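Local coordinates for protein ribonuclease J (Methanolobus psychrophilus R15, PDB 5HAB) that probably degrades RNA as an archaeal exoribonuclease of the metallo-beta-lactamase and beta-CASP family, captured here in complex with an RNA strand, at residues C195-F199 / V407-A411; E168-Q173 / E207-R213; I223-S229 / P425-A431; S240-A244 / H270-V274. The protein carries 1 engineered substitution. All blocks are in the same frame, centred on the assembly; numbering follows the deposited sequence.

Interaction 1: C195-F199 / V407-A411. With nucleotides of chain D.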
loop_
_atom_site.group_PDB
_atom_site.type_symbol
_atom_site.label_atom_id
_atom_site.label_comp_id
_atom_site.label_asym_id
_atom_site.label_seq_id
_atom_site.Cartn_x
_atom_site.Cartn_y
_atom_site.Cartn_z
ATOM N N CYS B 195 12.870 -7.400 -25.582
ATOM C CA CYS B 195 12.927 -6.677 -24.321
ATOM C C CYS B 195 12.693 -5.185 -24.555
ATOM O O CYS B 195 13.077 -4.647 -25.595
ATOM C CB CYS B 195 14.275 -6.914 -23.644
ATOM S SG CYS B 195 14.635 -8.656 -23.296
ATOM N N ASP B 196 12.071 -4.529 -23.579
ATOM C CA ASP B 196 11.605 -3.146 -23.718
ATOM C C ASP B 196 10.675 -3.016 -24.913
ATOM O O ASP B 196 10.962 -2.300 -25.871
ATOM C CB ASP B 196 12.774 -2.175 -23.853
ATOM C CG ASP B 196 13.306 -1.720 -22.516
ATOM O OD1 ASP B 196 12.912 -2.299 -21.486
ATOM O OD2 ASP B 196 14.112 -0.772 -22.495
ATOM N N PHE B 197 9.546 -3.707 -24.842
ATOM C CA PHE B 197 8.596 -3.684 -25.935
ATOM C C PHE B 197 7.160 -3.684 -25.460
ATOM O O PHE B 197 6.857 -3.940 -24.296
ATOM C CB PHE B 197 8.797 -4.886 -26.843
ATOM C CG PHE B 197 8.084 -6.116 -26.366
ATOM C CD1 PHE B 197 8.646 -6.914 -25.385
ATOM C CD2 PHE B 197 6.847 -6.471 -26.890
ATOM C CE1 PHE B 197 7.992 -8.044 -24.938
ATOM C CE2 PHE B 197 6.191 -7.598 -26.444
ATOM C CZ PHE B 197 6.764 -8.384 -25.468
ATOM N N LYS B 198 6.279 -3.488 -26.424
ATOM C CA LYS B 198 4.868 -3.354 -26.179
ATOM C C LYS B 198 4.141 -3.611 -27.489
ATOM O O LYS B 198 4.537 -3.100 -28.535
ATOM C CB LYS B 198 4.584 -1.957 -25.625
ATOM C CG LYS B 198 3.290 -1.329 -26.046
ATOM C CD LYS B 198 3.262 0.115 -25.588
ATOM C CE LYS B 198 1.880 0.710 -25.741
ATOM N NZ LYS B 198 1.779 1.999 -25.021
ATOM N N PHE B 199 3.111 -4.443 -27.446
ATOM C CA PHE B 199 2.225 -4.564 -28.588
ATOM C C PHE B 199 1.364 -3.302 -28.636
ATOM O O PHE B 199 0.739 -2.931 -27.641
ATOM C CB PHE B 199 1.351 -5.816 -28.481
ATOM C CG PHE B 199 2.108 -7.103 -28.642
ATOM C CD1 PHE B 199 3.335 -7.126 -29.278
ATOM C CD2 PHE B 199 1.588 -8.291 -28.157
ATOM C CE1 PHE B 199 4.032 -8.310 -29.430
ATOM C CE2 PHE B 199 2.282 -9.481 -28.305
ATOM C CZ PHE B 199 3.503 -9.490 -28.943
ATOM N N VAL B 407 0.930 6.425 -20.605
ATOM C CA VAL B 407 0.637 5.023 -20.803
ATOM C C VAL B 407 1.969 4.266 -20.825
ATOM O O VAL B 407 2.966 4.771 -21.341
ATOM C CB VAL B 407 -0.186 4.824 -22.082
ATOM C CG1 VAL B 407 0.218 3.567 -22.794
ATOM C CG2 VAL B 407 -1.678 4.790 -21.745
ATOM N N SER B 408 1.992 3.074 -20.235
ATOM C CA SER B 408 3.222 2.284 -20.119
ATOM C C SER B 408 3.827 1.873 -21.461
ATOM O O SER B 408 3.112 1.634 -22.438
ATOM C CB SER B 408 2.965 1.022 -19.294
ATOM O OG SER B 408 4.138 0.225 -19.235
ATOM N N GLY B 409 5.151 1.767 -21.490
ATOM C CA GLY B 409 5.840 1.275 -22.667
ATOM C C GLY B 409 6.116 -0.223 -22.670
ATOM O O GLY B 409 6.787 -0.720 -23.572
ATOM N N HIS B 410 5.578 -0.953 -21.692
ATOM C CA HIS B 410 5.912 -2.372 -21.540
ATOM C C HIS B 410 4.708 -3.312 -21.653
ATOM O O HIS B 410 3.591 -2.972 -21.265
ATOM C CB HIS B 410 6.600 -2.615 -20.191
ATOM C CG HIS B 410 7.915 -1.916 -20.043
ATOM N ND1 HIS B 410 9.091 -2.424 -20.550
ATOM C CD2 HIS B 410 8.240 -0.750 -19.433
ATOM C CE1 HIS B 410 10.083 -1.598 -20.266
ATOM N NE2 HIS B 410 9.593 -0.576 -19.587
ATOM N N ALA B 411 4.969 -4.512 -22.162
ATOM C CA ALA B 411 3.949 -5.539 -22.345
ATOM C C ALA B 411 3.326 -5.990 -21.023
ATOM O O ALA B 411 4.020 -6.178 -20.017
ATOM C CB ALA B 411 4.544 -6.733 -23.064
ATOM O OP3 A D 1 5.764 3.917 -17.527
ATOM P P A D 1 6.586 2.833 -18.117
ATOM O OP1 A D 1 6.952 3.216 -19.505
ATOM O OP2 A D 1 5.887 1.544 -17.885
ATOM O "O5'" A D 1 7.913 2.738 -17.254
ATOM C "C5'" A D 1 8.694 3.890 -16.957
ATOM C "C4'" A D 1 10.087 3.496 -16.533
ATOM O "O4'" A D 1 10.020 2.932 -15.193
ATOM C "C3'" A D 1 10.740 2.435 -17.415
ATOM O "O3'" A D 1 12.138 2.676 -17.547
ATOM C "C2'" A D 1 10.495 1.139 -16.647
ATOM O "O2'" A D 1 11.448 0.126 -16.892
ATOM C "C1'" A D 1 10.530 1.610 -15.193
ATOM N N9 A D 1 9.671 0.799 -14.322
ATOM C C8 A D 1 8.416 0.327 -14.639
ATOM N N7 A D 1 7.854 -0.387 -13.694
ATOM C C5 A D 1 8.806 -0.394 -12.682
ATOM C C6 A D 1 8.812 -0.985 -11.405
ATOM N N6 A D 1 7.796 -1.708 -10.917
ATOM N N1 A D 1 9.913 -0.804 -10.639
ATOM C C2 A D 1 10.929 -0.081 -11.131
ATOM N N3 A D 1 11.041 0.526 -12.314
ATOM C C4 A D 1 9.933 0.329 -13.054
#

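Interaction 2: E168-Q173 / E207-R213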
loop_
_atom_site.group_PDB
_atom_site.type_symbol
_atom_site.label_atom_id
_atom_site.label_comp_id
_atom_site.label_asym_id
_atom_site.label_seq_id
_atom_site.Cartn_x
_atom_site.Cartn_y
_atom_site.Cartn_z
ATOM N N GLU B 168 18.473 -10.661 -37.639
ATOM C CA GLU B 168 17.257 -10.079 -38.199
ATOM C C GLU B 168 16.615 -9.099 -37.215
ATOM O O GLU B 168 16.482 -9.405 -36.032
ATOM C CB GLU B 168 16.266 -11.187 -38.569
ATOM C CG GLU B 168 14.906 -10.704 -39.058
ATOM C CD GLU B 168 13.964 -11.854 -39.369
ATOM O OE1 GLU B 168 14.381 -13.021 -39.211
ATOM O OE2 GLU B 168 12.816 -11.596 -39.793
ATOM N N PHE B 169 16.231 -7.922 -37.700
ATOM C CA PHE B 169 15.458 -6.980 -36.895
ATOM C C PHE B 169 13.970 -7.102 -37.223
ATOM O O PHE B 169 13.593 -7.194 -38.394
ATOM C CB PHE B 169 15.926 -5.540 -37.127
ATOM C CG PHE B 169 17.169 -5.162 -36.361
ATOM C CD1 PHE B 169 17.848 -6.094 -35.595
ATOM C CD2 PHE B 169 17.646 -3.859 -36.394
ATOM C CE1 PHE B 169 18.989 -5.738 -34.888
ATOM C CE2 PHE B 169 18.785 -3.499 -35.689
ATOM C CZ PHE B 169 19.456 -4.439 -34.935
ATOM N N ILE B 170 13.130 -7.114 -36.191
ATOM C CA ILE B 170 11.678 -7.108 -36.377
ATOM C C ILE B 170 11.118 -5.887 -35.669
ATOM O O ILE B 170 11.445 -5.651 -34.516
ATOM C CB ILE B 170 11.035 -8.394 -35.843
ATOM C CG1 ILE B 170 11.684 -9.616 -36.486
ATOM C CG2 ILE B 170 9.533 -8.389 -36.081
ATOM C CD1 ILE B 170 11.545 -10.855 -35.665
ATOM N N ASN B 171 10.281 -5.104 -36.338
ATOM C CA ASN B 171 9.801 -3.870 -35.717
ATOM C C ASN B 171 8.873 -4.183 -34.548
ATOM O O ASN B 171 8.119 -5.158 -34.575
ATOM C CB ASN B 171 9.090 -2.974 -36.742
ATOM C CG ASN B 171 7.610 -2.820 -36.462
ATOM O OD1 ASN B 171 6.789 -3.586 -36.966
ATOM N ND2 ASN B 171 7.258 -1.820 -35.661
ATOM N N THR B 172 8.958 -3.369 -33.506
ATOM C CA THR B 172 8.006 -3.461 -32.411
ATOM C C THR B 172 7.729 -2.052 -31.902
ATOM O O THR B 172 8.232 -1.076 -32.466
ATOM C CB THR B 172 8.527 -4.362 -31.273
ATOM O OG1 THR B 172 7.463 -4.637 -30.353
ATOM C CG2 THR B 172 9.684 -3.687 -30.531
ATOM N N GLN B 173 6.934 -1.937 -30.843
ATOM C CA GLN B 173 6.624 -0.627 -30.287
ATOM C C GLN B 173 7.199 -0.481 -28.886
ATOM O O GLN B 173 7.428 -1.473 -28.197
ATOM C CB GLN B 173 5.112 -0.394 -30.263
ATOM C CG GLN B 173 4.518 0.004 -31.605
ATOM C CD GLN B 173 4.868 1.424 -32.001
ATOM O OE1 GLN B 173 4.762 2.353 -31.195
ATOM N NE2 GLN B 173 5.274 1.605 -33.253
ATOM N N GLU B 207 5.241 1.711 -36.675
ATOM C CA GLU B 207 4.444 0.804 -37.484
ATOM C C GLU B 207 3.754 -0.209 -36.583
ATOM O O GLU B 207 4.149 -0.402 -35.431
ATOM C CB GLU B 207 5.309 0.075 -38.513
ATOM C CG GLU B 207 5.997 0.971 -39.521
ATOM C CD GLU B 207 6.900 0.190 -40.455
ATOM O OE1 GLU B 207 7.692 -0.643 -39.960
ATOM O OE2 GLU B 207 6.812 0.402 -41.683
ATOM N N VAL B 208 2.714 -0.844 -37.112
ATOM C CA VAL B 208 2.032 -1.928 -36.419
ATOM C C VAL B 208 2.990 -3.102 -36.303
ATOM O O VAL B 208 3.715 -3.405 -37.251
ATOM C CB VAL B 208 0.733 -2.319 -37.151
ATOM C CG1 VAL B 208 0.468 -3.816 -37.042
ATOM C CG2 VAL B 208 -0.439 -1.527 -36.597
ATOM N N PRO B 209 3.010 -3.761 -35.132
ATOM C CA PRO B 209 3.934 -4.875 -34.893
ATOM C C PRO B 209 3.784 -6.001 -35.909
ATOM O O PRO B 209 2.699 -6.217 -36.450
ATOM C CB PRO B 209 3.550 -5.363 -33.488
ATOM C CG PRO B 209 2.241 -4.709 -33.175
ATOM C CD PRO B 209 2.212 -3.438 -33.941
ATOM N N ASP B 210 4.883 -6.701 -36.164
ATOM C CA ASP B 210 4.940 -7.680 -37.237
ATOM C C ASP B 210 4.475 -9.049 -36.767
ATOM O O ASP B 210 5.278 -9.972 -36.656
ATOM C CB ASP B 210 6.364 -7.766 -37.787
ATOM C CG ASP B 210 6.409 -8.300 -39.206
ATOM O OD1 ASP B 210 5.411 -8.904 -39.657
ATOM O OD2 ASP B 210 7.450 -8.119 -39.870
ATOM N N PHE B 211 3.178 -9.186 -36.509
ATOM C CA PHE B 211 2.632 -10.438 -35.999
ATOM C C PHE B 211 2.854 -11.592 -36.975
ATOM O O PHE B 211 3.120 -12.721 -36.563
ATOM C CB PHE B 211 1.143 -10.282 -35.696
ATOM C CG PHE B 211 0.849 -9.297 -34.597
ATOM C CD1 PHE B 211 1.210 -9.573 -33.289
ATOM C CD2 PHE B 211 0.209 -8.100 -34.871
ATOM C CE1 PHE B 211 0.943 -8.674 -32.273
ATOM C CE2 PHE B 211 -0.064 -7.197 -33.859
ATOM C CZ PHE B 211 0.304 -7.486 -32.558
ATOM N N ASP B 212 2.750 -11.290 -38.266
ATOM C CA ASP B 212 2.969 -12.270 -39.324
ATOM C C ASP B 212 4.355 -12.896 -39.221
ATOM O O ASP B 212 4.503 -14.122 -39.244
ATOM C CB ASP B 212 2.794 -11.618 -40.692
ATOM C CG ASP B 212 1.356 -11.244 -40.977
ATOM O OD1 ASP B 212 0.455 -11.789 -40.305
ATOM O OD2 ASP B 212 1.130 -10.396 -41.865
ATOM N N ARG B 213 5.370 -12.043 -39.117
ATOM C CA ARG B 213 6.743 -12.512 -39.025
ATOM C C ARG B 213 6.955 -13.291 -37.736
ATOM O O ARG B 213 7.687 -14.277 -37.724
ATOM C CB ARG B 213 7.728 -11.345 -39.111
ATOM C CG ARG B 213 9.187 -11.773 -39.114
ATOM C CD ARG B 213 9.458 -12.760 -40.241
ATOM N NE ARG B 213 10.820 -13.282 -40.197
ATOM C CZ ARG B 213 11.141 -14.544 -40.456
ATOM N NH1 ARG B 213 10.196 -15.418 -40.775
ATOM N NH2 ARG B 213 12.407 -14.935 -40.390
HETATM O O HOH W 1 9.437 -6.321 -39.247
#

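Interaction 3: I223-S229 / P425-A431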
loop_
_atom_site.group_PDB
_atom_site.type_symbol
_atom_site.label_atom_id
_atom_site.label_comp_id
_atom_site.label_asym_id
_atom_site.label_seq_id
_atom_site.Cartn_x
_atom_site.Cartn_y
_atom_site.Cartn_z
ATOM N N ILE B 223 14.523 -21.512 -30.755
ATOM C CA ILE B 223 15.226 -22.245 -29.709
ATOM C C ILE B 223 14.957 -21.639 -28.336
ATOM O O ILE B 223 14.684 -22.350 -27.366
ATOM C CB ILE B 223 16.745 -22.270 -29.985
ATOM C CG1 ILE B 223 17.040 -22.909 -31.343
ATOM C CG2 ILE B 223 17.481 -22.992 -28.867
ATOM C CD1 ILE B 223 18.492 -22.810 -31.761
ATOM N N ALA B 224 15.042 -20.317 -28.260
ATOM C CA ALA B 224 14.949 -19.626 -26.984
ATOM C C ALA B 224 14.399 -18.221 -27.166
ATOM O O ALA B 224 14.695 -17.538 -28.148
ATOM C CB ALA B 224 16.314 -19.576 -26.301
ATOM N N LEU B 225 13.566 -17.813 -26.220
ATOM C CA LEU B 225 13.064 -16.453 -26.165
ATOM C C LEU B 225 13.589 -15.789 -24.902
ATOM O O LEU B 225 13.423 -16.317 -23.798
ATOM C CB LEU B 225 11.530 -16.432 -26.192
ATOM C CG LEU B 225 10.850 -15.100 -25.864
ATOM C CD1 LEU B 225 11.228 -14.030 -26.874
ATOM C CD2 LEU B 225 9.334 -15.254 -25.799
ATOM N N ILE B 226 14.265 -14.660 -25.078
ATOM C CA ILE B 226 14.625 -13.800 -23.965
ATOM C C ILE B 226 13.655 -12.641 -24.027
ATOM O O ILE B 226 13.616 -11.918 -25.021
ATOM C CB ILE B 226 16.082 -13.316 -24.035
ATOM C CG1 ILE B 226 17.054 -14.494 -23.929
ATOM C CG2 ILE B 226 16.355 -12.252 -22.967
ATOM C CD1 ILE B 226 17.523 -15.029 -25.268
ATOM N N THR B 227 12.852 -12.470 -22.985
ATOM C CA THR B 227 11.835 -11.430 -23.015
ATOM C C THR B 227 11.727 -10.785 -21.638
ATOM O O THR B 227 12.058 -11.396 -20.624
ATOM C CB THR B 227 10.467 -11.987 -23.488
ATOM O OG1 THR B 227 9.558 -10.908 -23.724
ATOM C CG2 THR B 227 9.867 -12.943 -22.468
ATOM N N GLU B 228 11.303 -9.527 -21.620
ATOM C CA GLU B 228 11.196 -8.762 -20.383
ATOM C C GLU B 228 10.105 -9.320 -19.470
ATOM O O GLU B 228 9.122 -9.882 -19.938
ATOM C CB GLU B 228 10.913 -7.291 -20.701
ATOM C CG GLU B 228 9.555 -7.065 -21.359
ATOM C CD GLU B 228 9.083 -5.627 -21.253
ATOM O OE1 GLU B 228 9.742 -4.745 -21.830
ATOM O OE2 GLU B 228 8.054 -5.379 -20.591
ATOM N N SER B 229 10.291 -9.178 -18.164
ATOM C CA SER B 229 9.259 -9.575 -17.216
ATOM C C SER B 229 8.686 -8.353 -16.500
ATOM O O SER B 229 7.834 -8.492 -15.632
ATOM C CB SER B 229 9.823 -10.555 -16.194
ATOM O OG SER B 229 10.784 -9.917 -15.378
ATOM N N PRO B 425 8.377 -20.564 -28.360
ATOM C CA PRO B 425 9.783 -20.883 -28.104
ATOM C C PRO B 425 9.974 -22.199 -27.356
ATOM O O PRO B 425 9.126 -22.609 -26.567
ATOM C CB PRO B 425 10.251 -19.701 -27.257
ATOM C CG PRO B 425 9.036 -19.272 -26.533
ATOM C CD PRO B 425 7.907 -19.451 -27.515
ATOM N N GLU B 426 11.100 -22.848 -27.615
ATOM C CA GLU B 426 11.440 -24.098 -26.959
ATOM C C GLU B 426 11.880 -23.835 -25.522
ATOM O O GLU B 426 11.627 -24.638 -24.626
ATOM C CB GLU B 426 12.545 -24.806 -27.744
ATOM C CG GLU B 426 12.958 -26.157 -27.212
ATOM C CD GLU B 426 13.978 -26.828 -28.115
ATOM O OE1 GLU B 426 14.274 -26.263 -29.191
ATOM O OE2 GLU B 426 14.483 -27.912 -27.749
ATOM N N HIS B 427 12.536 -22.698 -25.318
ATOM C CA HIS B 427 12.995 -22.277 -24.003
ATOM C C HIS B 427 12.662 -20.806 -23.803
ATOM O O HIS B 427 12.756 -20.017 -24.742
ATOM C CB HIS B 427 14.504 -22.491 -23.842
ATOM C CG HIS B 427 14.932 -23.921 -23.950
ATOM N ND1 HIS B 427 14.997 -24.763 -22.860
ATOM C CD2 HIS B 427 15.339 -24.653 -25.014
ATOM C CE1 HIS B 427 15.414 -25.955 -23.250
ATOM N NE2 HIS B 427 15.627 -25.915 -24.552
ATOM N N VAL B 428 12.287 -20.432 -22.582
ATOM C CA VAL B 428 11.995 -19.034 -22.281
ATOM C C VAL B 428 12.850 -18.557 -21.121
ATOM O O VAL B 428 13.036 -19.273 -20.137
ATOM C CB VAL B 428 10.509 -18.812 -21.964
ATOM C CG1 VAL B 428 10.175 -17.328 -22.070
ATOM C CG2 VAL B 428 9.640 -19.617 -22.892
ATOM N N ILE B 429 13.372 -17.342 -21.246
ATOM C CA ILE B 429 14.197 -16.747 -20.204
ATOM C C ILE B 429 13.694 -15.338 -19.934
ATOM O O ILE B 429 13.760 -14.479 -20.815
ATOM C CB ILE B 429 15.693 -16.728 -20.595
ATOM C CG1 ILE B 429 16.202 -18.142 -20.891
ATOM C CG2 ILE B 429 16.533 -16.027 -19.514
ATOM C CD1 ILE B 429 16.065 -18.560 -22.348
ATOM N N PRO B 430 13.190 -15.090 -18.718
ATOM C CA PRO B 430 12.785 -13.717 -18.406
ATOM C C PRO B 430 13.973 -12.823 -18.089
ATOM O O PRO B 430 14.952 -13.276 -17.503
ATOM C CB PRO B 430 11.872 -13.888 -17.181
ATOM C CG PRO B 430 12.330 -15.157 -16.542
ATOM C CD PRO B 430 12.755 -16.049 -17.686
ATOM N N ALA B 431 13.868 -11.558 -18.475
ATOM C CA ALA B 431 14.951 -10.595 -18.319
ATOM C C ALA B 431 14.377 -9.217 -17.986
ATOM O O ALA B 431 13.162 -9.072 -17.852
ATOM C CB ALA B 431 15.783 -10.534 -19.585
#

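Interaction 4: S240-A244 / H270-V274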
loop_
_atom_site.group_PDB
_atom_site.type_symbol
_atom_site.label_atom_id
_atom_site.label_comp_id
_atom_site.label_asym_id
_atom_site.label_seq_id
_atom_site.Cartn_x
_atom_site.Cartn_y
_atom_site.Cartn_z
ATOM N N SER B 240 -2.880 1.210 -25.565
ATOM C CA SER B 240 -2.184 1.806 -26.693
ATOM C C SER B 240 -1.653 3.198 -26.378
ATOM O O SER B 240 -2.125 3.871 -25.463
ATOM C CB SER B 240 -3.102 1.874 -27.912
ATOM O OG SER B 240 -2.550 2.719 -28.909
ATOM N N GLU B 241 -0.637 3.606 -27.129
ATOM C CA GLU B 241 -0.131 4.973 -27.080
ATOM C C GLU B 241 -1.240 5.962 -27.447
ATOM O O GLU B 241 -1.235 7.119 -27.019
ATOM C CB GLU B 241 1.057 5.123 -28.036
ATOM C CG GLU B 241 1.527 6.541 -28.268
ATOM C CD GLU B 241 2.052 7.193 -27.011
ATOM O OE1 GLU B 241 2.111 8.439 -26.966
ATOM O OE2 GLU B 241 2.424 6.466 -26.068
ATOM N N LEU B 242 -2.195 5.486 -28.236
ATOM C CA LEU B 242 -3.337 6.289 -28.639
ATOM C C LEU B 242 -4.128 6.762 -27.424
ATOM O O LEU B 242 -4.678 7.859 -27.426
ATOM C CB LEU B 242 -4.234 5.500 -29.592
ATOM C CG LEU B 242 -5.461 6.240 -30.120
ATOM C CD1 LEU B 242 -5.048 7.543 -30.789
ATOM C CD2 LEU B 242 -6.201 5.360 -31.101
ATOM N N ILE B 243 -4.176 5.931 -26.388
ATOM C CA ILE B 243 -4.850 6.285 -25.144
ATOM C C ILE B 243 -4.190 7.503 -24.502
ATOM O O ILE B 243 -4.875 8.424 -24.045
ATOM C CB ILE B 243 -4.865 5.088 -24.174
ATOM C CG1 ILE B 243 -5.614 3.908 -24.803
ATOM C CG2 ILE B 243 -5.451 5.481 -22.824
ATOM C CD1 ILE B 243 -7.018 4.249 -25.287
ATOM N N ALA B 244 -2.858 7.507 -24.471
ATOM C CA ALA B 244 -2.104 8.628 -23.907
ATOM C C ALA B 244 -2.278 9.868 -24.775
ATOM O O ALA B 244 -2.361 10.992 -24.275
ATOM C CB ALA B 244 -0.624 8.273 -23.775
ATOM N N HIS B 270 10.760 10.176 -25.700
ATOM C CA HIS B 270 9.442 9.701 -26.125
ATOM C C HIS B 270 8.922 10.561 -27.274
ATOM O O HIS B 270 8.093 11.454 -27.080
ATOM C CB HIS B 270 8.443 9.694 -24.967
ATOM C CG HIS B 270 7.313 8.735 -25.163
ATOM N ND1 HIS B 270 6.849 8.380 -26.415
ATOM C CD2 HIS B 270 6.562 8.039 -24.276
ATOM C CE1 HIS B 270 5.860 7.514 -26.286
ATOM N NE2 HIS B 270 5.665 7.290 -24.998
ATOM N N ILE B 271 9.420 10.271 -28.470
ATOM C CA ILE B 271 9.199 11.103 -29.643
ATOM C C ILE B 271 7.726 11.152 -30.071
ATOM O O ILE B 271 7.239 12.198 -30.500
ATOM C CB ILE B 271 10.106 10.621 -30.800
ATOM C CG1 ILE B 271 11.576 10.658 -30.369
ATOM C CG2 ILE B 271 9.921 11.474 -32.026
ATOM C CD1 ILE B 271 12.048 12.024 -29.885
ATOM N N ALA B 272 7.016 10.032 -29.950
ATOM C CA ALA B 272 5.586 9.994 -30.271
ATOM C C ALA B 272 4.799 10.955 -29.382
ATOM O O ALA B 272 3.912 11.688 -29.843
ATOM C CB ALA B 272 5.050 8.585 -30.135
ATOM N N ARG B 273 5.152 10.953 -28.102
ATOM C CA ARG B 273 4.505 11.802 -27.117
ATOM C C ARG B 273 4.750 13.279 -27.414
ATOM O O ARG B 273 3.809 14.076 -27.465
ATOM C CB ARG B 273 5.008 11.466 -25.714
ATOM C CG ARG B 273 4.403 12.331 -24.632
ATOM C CD ARG B 273 3.045 11.811 -24.237
ATOM N NE ARG B 273 3.159 10.726 -23.268
ATOM C CZ ARG B 273 3.057 9.443 -23.585
ATOM N NH1 ARG B 273 2.826 9.095 -24.840
ATOM N NH2 ARG B 273 3.175 8.509 -22.654
ATOM N N VAL B 274 6.021 13.635 -27.590
ATOM C CA VAL B 274 6.413 15.008 -27.898
ATOM C C VAL B 274 5.722 15.493 -29.170
ATOM O O VAL B 274 5.229 16.624 -29.234
ATOM C CB VAL B 274 7.938 15.128 -28.033
ATOM C CG1 VAL B 274 8.322 16.517 -28.529
ATOM C CG2 VAL B 274 8.621 14.828 -26.706
HETATM O O HOH W 2 1.057 10.212 -28.817
#

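Interaction 1: C195-F199 / V407-A411
Lys-198 reaches past the backbone of 407-411 with its chain extended beyond CG, and its NZ donates to Ser-408 O at 2.9 Å, with a C=O...N angle of 160°. The ammonium also gives a hydrogen bond to Pro-239 O, so two carbonyls fix the end of the lysine and hold the loop carrying Ser-408. The backbones also meet directly: Ala-411 N donates to Phe-197 O in a weak, bent bond of 2.9 Å, and His-410 CA offers a C-H to the same oxygen.

Apolar packing comes from the Phe-197 ring. Its CG sits between the backbone N and the carbonyl carbon (chi1 85°), which turns the ring so that one face receives Ala-411 CB in a CH-pi contact, 4.1 Å from the centroid. Alanine suits the place, since its methyl can lie on the ring while the backbones stay within bonding distance.

Around the imidazole of His-410, Asp-196 OD1 stands at the ring edge, 3.2 Å from CE1, with carboxylate and ring planes 68° apart. The stronger partners lie elsewhere: His-104 for Asp-196 OD2 and Glu-228 for His-410 ND1.

Facing the RNA, Ser-408 OG donates to OP2 of A1 of chain D at 2.6 Å, and Gly-409 N donates to OP1 at 3.0 Å. Ser-408 OG meanwhile accepts from His-410 N, an ST turn that steers the hydroxyl. A hydroxyl and a backbone N-H thus grip the terminal 5'-phosphate, consistent with a pocket that reads a monophosphorylated end beside the nuclease centre.

Interaction 2: E168-Q173 / E207-R213
Glu-168 OE1 accepts from two donors, Arg-213 NH2 at 3.0 Å and the imidazole NE2 of His-185. The second oxygen makes the shorter bond, with Arg-213 NE 2.6 Å from Glu-168 OE2. This is a side-on salt bridge: both oxygens use their syn lone pairs, and carboxylate and guanidinium lie only 19° from coplanar. Arg-213 presents that edge by bending at chi2 (56°), while Glu-168 stays extended; the two side chains arrive from opposite directions. The remaining nitrogen of Arg-213, NH1, forms a salt bridge with Glu-220.

The contact lays the start of helix 211-220 against strand 166-172 in the metallo-beta-lactamase part of the chain. Asp-210 is the N-cap: its OD1 is met from above the carboxylate plane by Arg-213 N at 3.2 Å, so the residue that salt-bridges the strand is also tied at its backbone. Asp-210 OD2 accepts from a water at 2.8 Å, and that water accepts from Asn-171 N, bridging strand and cap. The CB of Asp-210 meanwhile rests on Ile-170 CG2, 3.7 Å away, an apolar touch between the strand and the residue that caps the helix. Farther along, Gln-173, its chain bent at chi2, donates from NE2 to Glu-207 O at 3.2 Å, with that oxygen tilted from the amide plane.

Interaction 3: I223-S229 / P425-A431
Leu-225 and Pro-425 meet at a slant, with the leucine CB 3.7 Å from the proline CB and its CD2 reaching toward the ring's CG. Placing CG of Leu-225 anti to N (chi1 168°) brings the branch alongside the proline's CB and CG. Thr-227, Val-428 and Pro-430 share this face; Thr-227 touches helices 413-423 and 435-447, Val-428 the latter, and Thr-227 OG1 turns to Ala-194 O.

The other face carries Ala-224, Ile-226, His-427 and Ile-429. Here Ile-429 CD1 comes against the methyl of Ala-224 at 4.1 Å, and Ile-226 CG2 meets Ala-431 CB at 3.8 Å; in each pair a small methyl leaves room for a branched isoleucine. Strand 464-469 of the second sheet packs on Ile-429, as expected between the layers of a metallo-beta-lactamase sandwich. His-427 sets its ring edge toward Ile-223 O, with CD2 3.4 Å away, while its ND1 bonds to His-457.

Between the faces, strands 222-228 and 427-431 run parallel. Leu-225 is bonded twice, its N to His-427 O and its O to Ile-429 N, each at 2.8 Å. Pro-430, lacking an N-H, suits the outermost strand because its nitrogen points away from strand 222-228. Largely apolar faces around a bonded backbone thus join two segments with 195 residues between them, adding the outermost strand of this sheet from beyond the intervening beta-CASP region.

Interaction 4: S240-A244 / H270-V274
Glu-241 meets His-270 and Arg-273 where the N-terminal ends of helices 241-253 and 271-283 come together. Just before it, Ser-240 caps the first helix: its OG accepts from Leu-242 N at 2.9 Å, and it also bonds to Asp-200 and Thr-202. Serine suits this position because its short hydroxyl can reach back to an N-H of the first turn. Ser-240 also packs on Asp-250 of a second subunit.

Glu-241 follows, its backbone N bonded to Asp-200. A bend at chi2 (64°) carries the carboxylate toward Arg-273, whose NH1 donates to Glu-241 OE2 at 2.9 Å as part of a salt bridge. The two flat groups are nearly coplanar, 13° apart, although NH1 crowds Glu-241 OE1 in the model and the exact placement of these atoms is doubtful. The imidazole of His-270 lies obliquely beyond, with NE2 3.5 Å from Glu-241 OE2.

Ile-243 faces Met-246 of the second subunit. One step on, Ala-244 returns to the contact: its CB lies over one face of the Arg-273 guanidinium, 3.9 Å from CZ, while His-270 CD2 lies over the opposite face, toward its rim. The arginine is thus layered between a methyl and an imidazole carbon, and alanine, being small, suits a helix face lying this close. Arg-273 NH2 also donates to His-406 ND1, and NE makes a weak bond to Ser-374.

With a carboxylate at its edge and carbon on both faces, the buried guanidinium probably has its charge largely balanced and its rotation restricted, joining the starts of helices 241-253 and 271-283.

How the interactions relate
Interaction 1 lies in the middle: its centre is about 13 Å from that of interaction 2, 16 Å from interaction 3 and 12 Å from interaction 4, and it touches all three. The tie to interaction 3 is polar, His-410 ND1 bonding to Glu-228 OE1 at 2.7 Å, with Phe-197 N donating to the same oxygen. Toward interaction 2, Lys-198 O packs on Gln-173 CB; toward interaction 4, Val-407 CB meets Ala-244 CB at 3.9 Å. Strand 166-172 of interaction 2 and both strands of interaction 3 belong to one mixed sheet, but the two contacts do not touch. The bound RNA contacts interaction 1 directly, whereas the nearest atoms of interactions 4, 3 and 2 stand about 6, 7 and 10 Å from it.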